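Local coordinates for petrobactin biosynthesis protein AsbB (Bacillus anthracis, PDB 3TO3), which catalyses the ATP-dependent condensation of spermidine with citryl-spermidine intermediates, a ligase step in the biosynthesis of the siderophore petrobactin, at residues S336-E341 with I426-E431; E541-H546 with D555-I560. All blocks are in the same frame, centred on the assembly; numbering follows the deposited sequence. Where two conformers were deposited one is given.

Contact 1: residues S336-E341 with I426-E431; sequences SYLRDE and IHLVVE
His-427 reaches from helix 410-432 toward the short helix 336-342, and its imidazole packs one face against Tyr-337, with Leu-338 alongside. Its CG lies anti to the backbone N (chi1 -173°), which swings the ring toward helix 336-342. CB grazes Tyr-337 CE2 at 4.0 Å. Further out the ring slides past the phenol: Tyr-337 CD2 stands 3.6 Å above the imidazole plane, over its centre, with the two planes inclined at 48°. CD2 of His-427 also meets Leu-338 CD2 at 3.8 Å, while Glu-431 CB, one turn further along the same helix, lies against the opposite face. ND1, next to CG, is probably hydrogen-bonded to His-546 NE2, and at the tip NE2 is bonded to Asp-335 OD2, so both nitrogens of this buried ring have partners and its rotation is fixed. Segments 336-341 and 426-431 run nearly antiparallel (154°) and join the IucA/IucC family region to the FhuF-like region. Their axes come no nearer than 11.1 Å, leaving side chains alone to bridge the interval. Beside the rings Leu-338 CD1 meets CD2 of one conformer of Leu-428, the leucine side chains crossing at a slant, and Pro-424 adds to the cover over Tyr-337 and Leu-338.

Contact 2: residues E541-H546 with D555-I560; sequences EEIENH and DRFESI
Phe-557 brings the CZ end of its ring against the CG2 methyl of Ile-543, the side chains crossing at about a right angle. CZ of Phe-557 comes to 3.5 Å from Ile-543 CG2, and CE2 of the same ring to 3.7 Å from that methyl. With CG anti to the backbone N (chi1 174°), the phenyl stretches away from helix 554-560 and spans most of the interval between backbones, whose nearest CA atoms, those of Glu-544 and Phe-557, are 10.1 Å apart. Glu-544 arrives at the rim. Its side chain starts out away from the other helix, but a bend at chi2 (-62°) folds the carboxylate back, and OE2 lies near the ring plane, 3.8 Å from Phe-557 CE1. The carboxylate is turned 63° from the phenyl. An oxygen at the ring edge faces the slightly positive C-H rim, which probably makes the approach mildly favourable; the strongest partner of Glu-544 OE2, however, is the hydroxyl of Tyr-563, whose side chain also touches Ile-543. This partly buried contact joins two consecutive helices of the FhuF-like region. Phe-547, at the end of helix 532-547, stacks on the Phe-557 ring. Both helices lean on helix 410-432: His-546 packs on Ile-423, and Ile-560 on Val-429 and Val-430.

Well into the chain comes helix 336-342, followed by strands 345-355, 367-371 and 383-386 before helix 410-432 returns to close contact 1 after 84 intervening residues. Contact 2 follows in series, neither nested nor crossed, closing a loop of eight residues between its segments on helices 532-547 and 554-560. The two centres lie 13 Å apart, and the helices of contact 2 pack against helix 410-432, which carries the second segment of contact 1. Val-430 O and Arg-556 NH1 are probably hydrogen-bonded, tying helix 554-560 to it. Contact 1 joins the IucA/IucC and FhuF-like regions, whereas contact 2 stays within the latter; both lie away from the ATP and magnesium sites.

Contact 1: residues S336-E341 with I426-E431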
loop_
_atom_site.group_PDB
_atom_site.type_symbol
_atom_site.label_atom_id
_atom_site.label_comp_id
_atom_site.label_asym_id
_atom_site.label_seq_id
_atom_site.Cartn_x
_atom_site.Cartn_y
_atom_site.Cartn_z
ATOM N N SER B 336 4.911 3.217 -49.982
ATOM C CA SER B 336 3.692 3.069 -50.768
ATOM C C SER B 336 2.811 1.966 -50.198
ATOM O O SER B 336 1.615 2.174 -50.005
ATOM C CB SER B 336 3.992 2.805 -52.244
ATOM O OG SER B 336 4.715 1.601 -52.413
ATOM N N TYR B 337 3.400 0.803 -49.928
ATOM C CA TYR B 337 2.630 -0.303 -49.366
ATOM C C TYR B 337 1.894 0.080 -48.080
ATOM O O TYR B 337 0.716 -0.141 -47.963
ATOM C CB TYR B 337 3.472 -1.529 -49.090
ATOM C CG TYR B 337 2.699 -2.571 -48.304
ATOM C CD1 TYR B 337 1.727 -3.364 -48.908
ATOM C CD2 TYR B 337 2.949 -2.775 -46.962
ATOM C CE1 TYR B 337 1.025 -4.322 -48.178
ATOM C CE2 TYR B 337 2.250 -3.711 -46.237
ATOM C CZ TYR B 337 1.295 -4.485 -46.829
ATOM O OH TYR B 337 0.626 -5.421 -46.051
ATOM N N LEU B 338 2.593 0.661 -47.125
ATOM C CA LEU B 338 1.973 1.051 -45.874
ATOM C C LEU B 338 0.994 2.206 -46.061
ATOM O O LEU B 338 -0.051 2.224 -45.446
ATOM C CB LEU B 338 3.034 1.428 -44.814
ATOM C CG LEU B 338 4.018 0.354 -44.325
ATOM C CD1 LEU B 338 4.977 0.909 -43.263
ATOM C CD2 LEU B 338 3.300 -0.904 -43.782
ATOM N N ARG B 339 1.345 3.190 -46.873
ATOM C CA ARG B 339 0.518 4.384 -47.004
ATOM C C ARG B 339 -0.728 4.099 -47.869
ATOM O O ARG B 339 -1.856 4.438 -47.484
ATOM C CB ARG B 339 1.355 5.525 -47.589
ATOM C CG ARG B 339 0.638 6.865 -47.798
ATOM C CD ARG B 339 1.466 7.801 -48.700
ATOM N NE ARG B 339 1.592 7.277 -50.067
ATOM C CZ ARG B 339 2.748 7.012 -50.688
ATOM N NH1 ARG B 339 3.911 7.230 -50.084
ATOM N NH2 ARG B 339 2.745 6.524 -51.928
ATOM N N ASP B 340 -0.514 3.430 -49.001
ATOM C CA ASP B 340 -1.534 3.204 -50.047
ATOM C C ASP B 340 -2.288 1.873 -50.023
ATOM O O ASP B 340 -3.504 1.871 -50.061
ATOM C CB ASP B 340 -1.017 3.512 -51.468
ATOM C CG ASP B 340 -0.552 4.948 -51.623
ATOM O OD1 ASP B 340 -1.088 5.846 -50.933
ATOM O OD2 ASP B 340 0.373 5.174 -52.429
ATOM N N GLU B 341 -1.579 0.752 -50.107
ATOM C CA GLU B 341 -2.222 -0.569 -50.096
ATOM C C GLU B 341 -2.793 -0.933 -48.708
ATOM O O GLU B 341 -4.002 -1.160 -48.573
ATOM C CB GLU B 341 -1.236 -1.665 -50.511
ATOM C CG GLU B 341 -0.555 -1.441 -51.845
ATOM C CD GLU B 341 0.407 -2.577 -52.211
ATOM O OE1 GLU B 341 1.447 -2.283 -52.846
ATOM O OE2 GLU B 341 0.134 -3.756 -51.865
ATOM N N ILE B 426 4.673 -6.946 -39.813
ATOM C CA ILE B 426 5.874 -7.697 -40.204
ATOM C C ILE B 426 6.632 -6.926 -41.285
ATOM O O ILE B 426 7.872 -6.866 -41.288
ATOM C CB ILE B 426 5.511 -9.138 -40.688
ATOM C CG1 ILE B 426 4.900 -9.922 -39.532
ATOM C CG2 ILE B 426 6.725 -9.878 -41.201
ATOM C CD1 ILE B 426 4.384 -11.306 -39.905
ATOM N N HIS B 427 5.870 -6.321 -42.201
ATOM C CA HIS B 427 6.465 -5.454 -43.197
ATOM C C HIS B 427 7.321 -4.334 -42.585
ATOM O O HIS B 427 8.425 -4.082 -43.052
ATOM C CB HIS B 427 5.401 -4.858 -44.099
ATOM C CG HIS B 427 5.964 -4.091 -45.244
ATOM N ND1 HIS B 427 6.307 -4.688 -46.439
ATOM C CD2 HIS B 427 6.254 -2.775 -45.379
ATOM C CE1 HIS B 427 6.788 -3.768 -47.266
ATOM N NE2 HIS B 427 6.758 -2.600 -46.650
ATOM N N LEU B 428 6.788 -3.656 -41.563
ATOM C CA LEU B 428 7.507 -2.630 -40.813
ATOM C C LEU B 428 8.829 -3.165 -40.276
ATOM O O LEU B 428 9.858 -2.491 -40.341
ATOM C CB LEU B 428 6.659 -2.154 -39.628
ATOM C CG LEU B 428 5.694 -1.016 -39.921
ATOM C CD1 LEU B 428 4.824 -0.694 -38.727
ATOM C CD2 LEU B 428 6.500 0.216 -40.352
ATOM N N VAL B 429 8.798 -4.374 -39.722
ATOM C CA VAL B 429 10.004 -4.992 -39.195
ATOM C C VAL B 429 11.040 -5.224 -40.294
ATOM O O VAL B 429 12.200 -4.828 -40.162
ATOM C CB VAL B 429 9.697 -6.335 -38.493
ATOM C CG1 VAL B 429 10.962 -7.187 -38.370
ATOM C CG2 VAL B 429 9.057 -6.078 -37.133
ATOM N N VAL B 430 10.618 -5.843 -41.390
ATOM C CA VAL B 430 11.574 -6.287 -42.423
ATOM C C VAL B 430 12.059 -5.172 -43.354
ATOM O O VAL B 430 13.247 -5.079 -43.720
ATOM C CB VAL B 430 10.972 -7.429 -43.247
ATOM C CG1 VAL B 430 11.960 -7.922 -44.291
ATOM C CG2 VAL B 430 10.464 -8.581 -42.316
ATOM N N GLU B 431 11.138 -4.323 -43.772
ATOM C CA GLU B 431 11.523 -3.257 -44.686
ATOM C C GLU B 431 12.163 -2.132 -43.902
ATOM O O GLU B 431 13.067 -1.495 -44.392
ATOM C CB GLU B 431 10.318 -2.735 -45.484
ATOM C CG GLU B 431 10.568 -1.414 -46.212
ATOM C CD GLU B 431 10.744 -1.582 -47.723
ATOM O OE1 GLU B 431 9.713 -1.628 -48.447
ATOM O OE2 GLU B 431 11.905 -1.663 -48.183
#

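Contact 2: residues E541-H546 with D555-I560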
loop_
_atom_site.group_PDB
_atom_site.type_symbol
_atom_site.label_atom_id
_atom_site.label_comp_id
_atom_site.label_asym_id
_atom_site.label_seq_id
_atom_site.Cartn_x
_atom_site.Cartn_y
_atom_site.Cartn_z
ATOM N N GLU B 541 1.497 -19.040 -45.657
ATOM C CA GLU B 541 1.155 -18.696 -47.029
ATOM C C GLU B 541 1.075 -17.180 -47.232
ATOM O O GLU B 541 1.620 -16.632 -48.216
ATOM C CB GLU B 541 -0.176 -19.324 -47.443
ATOM C CG GLU B 541 -0.145 -20.804 -47.710
ATOM C CD GLU B 541 -1.547 -21.410 -47.858
ATOM O OE1 GLU B 541 -2.454 -20.732 -48.371
ATOM O OE2 GLU B 541 -1.747 -22.570 -47.458
ATOM N N GLU B 542 0.381 -16.507 -46.317
ATOM C CA GLU B 542 0.203 -15.070 -46.425
ATOM C C GLU B 542 1.496 -14.263 -46.307
ATOM O O GLU B 542 1.682 -13.275 -47.024
ATOM C CB GLU B 542 -0.836 -14.573 -45.433
ATOM C CG GLU B 542 -2.161 -15.169 -45.726
ATOM C CD GLU B 542 -2.662 -14.813 -47.105
ATOM O OE1 GLU B 542 -2.095 -13.884 -47.732
ATOM O OE2 GLU B 542 -3.631 -15.465 -47.553
ATOM N N ILE B 543 2.376 -14.678 -45.407
ATOM C CA ILE B 543 3.667 -14.037 -45.268
ATOM C C ILE B 543 4.392 -14.243 -46.592
ATOM O O ILE B 543 4.885 -13.293 -47.185
ATOM C CB ILE B 543 4.481 -14.626 -44.075
ATOM C CG1 ILE B 543 3.925 -14.140 -42.734
ATOM C CG2 ILE B 543 5.961 -14.267 -44.182
ATOM C CD1 ILE B 543 4.387 -15.050 -41.490
ATOM N N GLU B 544 4.434 -15.485 -47.067
ATOM C CA GLU B 544 5.104 -15.789 -48.330
ATOM C C GLU B 544 4.526 -14.991 -49.498
ATOM O O GLU B 544 5.275 -14.478 -50.321
ATOM C CB GLU B 544 5.055 -17.285 -48.657
ATOM C CG GLU B 544 6.022 -18.143 -47.848
ATOM C CD GLU B 544 7.494 -17.806 -48.070
ATOM O OE1 GLU B 544 7.915 -17.628 -49.238
ATOM O OE2 GLU B 544 8.238 -17.737 -47.063
ATOM N N ASN B 545 3.200 -14.908 -49.552
ATOM C CA ASN B 545 2.520 -14.178 -50.614
ATOM C C ASN B 545 2.960 -12.700 -50.657
ATOM O O ASN B 545 3.179 -12.137 -51.746
ATOM C CB ASN B 545 0.985 -14.314 -50.482
ATOM C CG ASN B 545 0.429 -15.600 -51.137
ATOM O OD1 ASN B 545 -0.681 -16.045 -50.818
ATOM N ND2 ASN B 545 1.196 -16.184 -52.057
ATOM N N HIS B 546 3.101 -12.086 -49.475
ATOM C CA HIS B 546 3.527 -10.690 -49.353
ATOM C C HIS B 546 4.957 -10.516 -49.845
ATOM O O HIS B 546 5.219 -9.726 -50.751
ATOM C CB HIS B 546 3.459 -10.184 -47.912
ATOM C CG HIS B 546 3.966 -8.782 -47.755
ATOM N ND1 HIS B 546 3.245 -7.678 -48.167
ATOM C CD2 HIS B 546 5.128 -8.304 -47.247
ATOM C CE1 HIS B 546 3.938 -6.582 -47.915
ATOM N NE2 HIS B 546 5.086 -6.933 -47.362
ATOM N N ASP B 555 16.708 -11.211 -48.659
ATOM C CA ASP B 555 17.826 -11.583 -47.795
ATOM C C ASP B 555 17.626 -11.023 -46.401
ATOM O O ASP B 555 18.122 -11.573 -45.426
ATOM C CB ASP B 555 19.162 -11.147 -48.394
ATOM C CG ASP B 555 19.641 -12.088 -49.510
ATOM O OD1 ASP B 555 19.276 -13.288 -49.474
ATOM O OD2 ASP B 555 20.391 -11.638 -50.416
ATOM N N ARG B 556 16.887 -9.925 -46.322
ATOM C CA ARG B 556 16.537 -9.306 -45.052
ATOM C C ARG B 556 15.536 -10.191 -44.341
ATOM O O ARG B 556 15.654 -10.429 -43.141
ATOM C CB ARG B 556 15.875 -7.959 -45.295
ATOM C CG ARG B 556 16.534 -6.762 -44.637
ATOM C CD ARG B 556 16.254 -5.558 -45.517
ATOM N NE ARG B 556 16.986 -4.361 -45.143
ATOM C CZ ARG B 556 16.523 -3.451 -44.303
ATOM N NH1 ARG B 556 15.337 -3.619 -43.744
ATOM N NH2 ARG B 556 17.250 -2.383 -44.024
ATOM N N PHE B 557 14.538 -10.648 -45.098
ATOM C CA PHE B 557 13.509 -11.526 -44.588
ATOM C C PHE B 557 14.120 -12.837 -44.095
ATOM O O PHE B 557 13.781 -13.329 -43.021
ATOM C CB PHE B 557 12.419 -11.775 -45.646
ATOM C CG PHE B 557 11.376 -12.804 -45.227
ATOM C CD1 PHE B 557 11.305 -14.045 -45.860
ATOM C CD2 PHE B 557 10.473 -12.529 -44.197
ATOM C CE1 PHE B 557 10.353 -14.994 -45.480
ATOM C CE2 PHE B 557 9.519 -13.483 -43.807
ATOM C CZ PHE B 557 9.461 -14.711 -44.449
ATOM N N GLU B 558 15.047 -13.384 -44.862
ATOM C CA GLU B 558 15.690 -14.600 -44.432
ATOM C C GLU B 558 16.450 -14.403 -43.136
ATOM O O GLU B 558 16.330 -15.225 -42.228
ATOM C CB GLU B 558 16.614 -15.142 -45.516
ATOM C CG GLU B 558 15.970 -16.247 -46.322
ATOM C CD GLU B 558 16.525 -16.355 -47.738
ATOM O OE1 GLU B 558 17.717 -15.997 -47.950
ATOM O OE2 GLU B 558 15.760 -16.792 -48.641
ATOM N N SER B 559 17.214 -13.318 -43.029
ATOM C CA SER B 559 18.094 -13.131 -41.867
ATOM C C SER B 559 17.342 -12.988 -40.533
ATOM O O SER B 559 17.882 -13.234 -39.455
ATOM C CB SER B 559 19.024 -11.935 -42.079
ATOM O OG SER B 559 18.328 -10.721 -41.868
ATOM N N ILE B 560 16.086 -12.590 -40.625
ATOM C CA ILE B 560 15.207 -12.442 -39.476
ATOM C C ILE B 560 14.767 -13.820 -38.911
ATOM O O ILE B 560 14.458 -13.944 -37.726
ATOM C CB ILE B 560 13.988 -11.583 -39.904
ATOM C CG1 ILE B 560 14.383 -10.123 -39.955
ATOM C CG2 ILE B 560 12.770 -11.749 -38.999
ATOM C CD1 ILE B 560 13.189 -9.237 -40.032
#